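Local structure of probable thioesterase (Thermus thermophilus, 1Z54) at residues Val27-Ala32 and Leu59-Arg64. The protein probably hydrolyses the thioester bond of fatty acyl-CoA or related acyl-CoA substrates. Residues are numbered along the deposited sequence; the frame is centred on the assembly and turned at random.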
ATOM      1  N   VAL A  27       0.234   9.602   0.174  1.00 11.22           N
ATOM      2  CA  VAL A  27       0.547   9.177  -1.183  1.00 11.09           C
ATOM      3  C   VAL A  27      -0.072  10.177  -2.170  1.00 11.73           C
ATOM      4  O   VAL A  27       0.551  10.537  -3.174  1.00 12.73           O
ATOM      5  CB  VAL A  27       0.023   7.746  -1.456  1.00 12.93           C
ATOM      6  CG1 VAL A  27       0.156   7.403  -2.928  1.00 10.18           C
ATOM      7  CG2 VAL A  27       0.829   6.737  -0.624  1.00 12.27           C
ATOM      8  N   TYR A  28      -1.293  10.621  -1.877  1.00 10.70           N
ATOM      9  CA  TYR A  28      -1.973  11.608  -2.720  1.00 12.38           C
ATOM     10  C   TYR A  28      -1.153  12.896  -2.704  1.00 11.82           C
ATOM     11  O   TYR A  28      -0.991  13.547  -3.733  1.00 14.59           O
ATOM     12  CB  TYR A  28      -3.371  11.911  -2.184  1.00 11.41           C
ATOM     13  CG  TYR A  28      -4.400  10.816  -2.348  1.00  9.62           C
ATOM     14  CD1 TYR A  28      -5.678  10.967  -1.803  1.00 11.23           C
ATOM     15  CD2 TYR A  28      -4.123   9.645  -3.056  1.00  9.16           C
ATOM     16  CE1 TYR A  28      -6.649   9.991  -1.952  1.00 10.43           C
ATOM     17  CE2 TYR A  28      -5.100   8.655  -3.214  1.00  9.19           C
ATOM     18  CZ  TYR A  28      -6.366   8.842  -2.658  1.00 10.05           C
ATOM     19  OH  TYR A  28      -7.380   7.911  -2.822  1.00  7.23           O
ATOM     20  N   LEU A  29      -0.635  13.265  -1.533  1.00 12.63           N
ATOM     21  CA  LEU A  29       0.191  14.468  -1.419  1.00 12.14           C
ATOM     22  C   LEU A  29       1.455  14.326  -2.267  1.00 14.09           C
ATOM     23  O   LEU A  29       1.895  15.278  -2.912  1.00 11.87           O
ATOM     24  CB  LEU A  29       0.596  14.724   0.042  1.00 12.17           C
ATOM     25  CG  LEU A  29      -0.531  15.022   1.044  1.00 14.62           C
ATOM     26  CD1 LEU A  29       0.055  15.574   2.332  1.00 12.15           C
ATOM     27  CD2 LEU A  29      -1.501  16.038   0.446  1.00 13.01           C
ATOM     28  N   GLU A  30       2.047  13.136  -2.241  1.00 14.33           N
ATOM     29  CA  GLU A  30       3.258  12.871  -3.003  1.00 14.24           C
ATOM     30  C   GLU A  30       2.975  12.979  -4.501  1.00 12.52           C
ATOM     31  O   GLU A  30       3.750  13.574  -5.241  1.00 11.99           O
ATOM     32  CB  GLU A  30       3.804  11.477  -2.664  1.00 12.96           C
ATOM     33  CG  GLU A  30       5.034  11.051  -3.485  1.00 12.49           C
ATOM     34  CD  GLU A  30       5.547   9.661  -3.096  1.00 11.29           C
ATOM     35  OE1 GLU A  30       6.594   9.565  -2.417  1.00 10.04           O
ATOM     36  OE2 GLU A  30       4.886   8.664  -3.459  1.00 10.73           O
ATOM     37  N   ALA A  31       1.862  12.407  -4.940  1.00 11.97           N
ATOM     38  CA  ALA A  31       1.501  12.464  -6.352  1.00 12.90           C
ATOM     39  C   ALA A  31       1.363  13.922  -6.793  1.00 13.63           C
ATOM     40  O   ALA A  31       1.860  14.301  -7.857  1.00 11.99           O
ATOM     41  CB  ALA A  31       0.194  11.710  -6.590  1.00 12.85           C
ATOM     42  N   ALA A  32       0.704  14.734  -5.963  1.00 14.04           N
ATOM     43  CA  ALA A  32       0.497  16.151  -6.257  1.00 14.99           C
ATOM     44  C   ALA A  32       1.828  16.889  -6.259  1.00 16.06           C
ATOM     45  O   ALA A  32       2.086  17.718  -7.132  1.00 15.19           O
ATOM     46  CB  ALA A  32      -0.438  16.770  -5.226  1.00 14.22           C
ATOM     47  N   LEU A  59       5.706  15.366   8.150  1.00 17.41           N
ATOM     48  CA  LEU A  59       4.409  15.292   7.490  1.00 19.21           C
ATOM     49  C   LEU A  59       3.337  15.733   8.477  1.00 19.15           C
ATOM     50  O   LEU A  59       3.455  15.510   9.685  1.00 19.66           O
ATOM     51  CB  LEU A  59       4.128  13.854   7.034  1.00 19.85           C
ATOM     52  CG  LEU A  59       2.697  13.506   6.605  1.00 24.16           C
ATOM     53  CD1 LEU A  59       2.354  14.217   5.301  1.00 23.14           C
ATOM     54  CD2 LEU A  59       2.570  11.991   6.429  1.00 23.69           C
ATOM     55  N   GLY A  60       2.295  16.366   7.957  1.00 17.01           N
ATOM     56  CA  GLY A  60       1.208  16.814   8.800  1.00 18.27           C
ATOM     57  C   GLY A  60      -0.076  16.784   8.002  1.00 19.07           C
ATOM     58  O   GLY A  60      -0.130  17.311   6.894  1.00 18.66           O
ATOM     59  N   LEU A  61      -1.108  16.159   8.557  1.00 18.20           N
ATOM     60  CA  LEU A  61      -2.384  16.072   7.872  1.00 18.92           C
ATOM     61  C   LEU A  61      -3.564  16.234   8.807  1.00 18.92           C
ATOM     62  O   LEU A  61      -3.599  15.650   9.892  1.00 17.18           O
ATOM     63  CB  LEU A  61      -2.510  14.733   7.132  1.00 16.61           C
ATOM     64  CG  LEU A  61      -2.038  14.692   5.676  1.00 17.64           C
ATOM     65  CD1 LEU A  61      -1.677  13.271   5.295  1.00 16.89           C
ATOM     66  CD2 LEU A  61      -3.133  15.242   4.757  1.00 17.02           C
ATOM     67  N   THR A  62      -4.530  17.036   8.372  1.00 19.21           N
ATOM     68  CA  THR A  62      -5.746  17.253   9.142  1.00 19.53           C
ATOM     69  C   THR A  62      -6.884  16.808   8.242  1.00 19.48           C
ATOM     70  O   THR A  62      -7.077  17.344   7.151  1.00 20.23           O
ATOM     71  CB  THR A  62      -5.920  18.733   9.533  1.00 19.65           C
ATOM     72  OG1 THR A  62      -4.830  19.124  10.375  1.00 19.38           O
ATOM     73  CG2 THR A  62      -7.240  18.947  10.279  1.00 19.53           C
ATOM     74  N   PHE A  63      -7.617  15.804   8.707  1.00 20.54           N
ATOM     75  CA  PHE A  63      -8.724  15.229   7.960  1.00 21.66           C
ATOM     76  C   PHE A  63     -10.032  15.882   8.393  1.00 22.94           C
ATOM     77  O   PHE A  63     -10.439  15.760   9.549  1.00 23.65           O
ATOM     78  CB  PHE A  63      -8.755  13.717   8.208  1.00 20.37           C
ATOM     79  CG  PHE A  63      -7.431  13.035   7.957  1.00 19.86           C
ATOM     80  CD1 PHE A  63      -7.079  12.612   6.677  1.00 19.04           C
ATOM     81  CD2 PHE A  63      -6.525  12.832   9.004  1.00 19.30           C
ATOM     82  CE1 PHE A  63      -5.842  11.993   6.436  1.00 17.42           C
ATOM     83  CE2 PHE A  63      -5.286  12.216   8.775  1.00 18.10           C
ATOM     84  CZ  PHE A  63      -4.945  11.795   7.487  1.00 15.43           C
ATOM     85  N   ARG A  64     -10.680  16.574   7.457  1.00 23.34           N
ATOM     86  CA  ARG A  64     -11.934  17.281   7.723  1.00 23.15           C
ATOM     87  C   ARG A  64     -13.171  16.507   7.258  1.00 23.01           C
ATOM     88  O   ARG A  64     -14.187  16.469   7.952  1.00 21.67           O
ATOM     89  CB  ARG A  64     -11.917  18.642   7.023  1.00 24.87           C
ATOM     90  CG  ARG A  64     -10.672  19.492   7.277  1.00 27.98           C
ATOM     91  CD  ARG A  64     -10.633  20.024   8.699  1.00 30.61           C
ATOM     92  NE  ARG A  64      -9.636  21.086   8.848  1.00 33.84           N
ATOM     93  CZ  ARG A  64      -9.480  21.813   9.951  1.00 34.31           C
ATOM     94  NH1 ARG A  64      -8.550  22.758  10.002  1.00 33.35           N
ATOM     95  NH2 ARG A  64     -10.255  21.595  11.009  1.00 35.54           N
TER
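Leu29 of helix 24-39 meets Leu59 and Leu61 of strand 52-63 through one methyl of its own, CD1, a compact example of how a hot-dog helix beds on its sheet. Leu29 CD1 lies 4.0 Å from Leu59 CD1 and equally far from Leu61 CD2. The two side chains Leu29 and Leu61 come end to end, and Leu29 CD1 sits against the fork of Leu61, 4.0 Å from its CG and 4.1 Å from its CD1. Leu59 instead passes at a slant, with one methyl touching. Leu29 leaves the helix facing the strand; with CG anti to the carbonyl carbon (chi1 -64°), its side chain continues in that direction and brings CD1 to the two strand leucines. All three leucines are buried, and no hydrogen bond joins the segments; with the Leu29 and Leu61 CA atoms 9.8 Å apart, the side chains alone bridge the gap.

Farther out, Ala32 rests on Val75 and Thr77 of strand 72-82, while backbone bonds from Gly60 to Phe104 and from Thr62 to Glu102 tie the strand to its neighbour 98-111. On its other edge the strand pairs antiparallel with one of a second subunit, whose His21 also hydrogen-bonds Glu30. A long helix cradled by an antiparallel sheet is the signature of the hot-dog fold, and the sheet's continuation into a second subunit is the common hot-dog dimer.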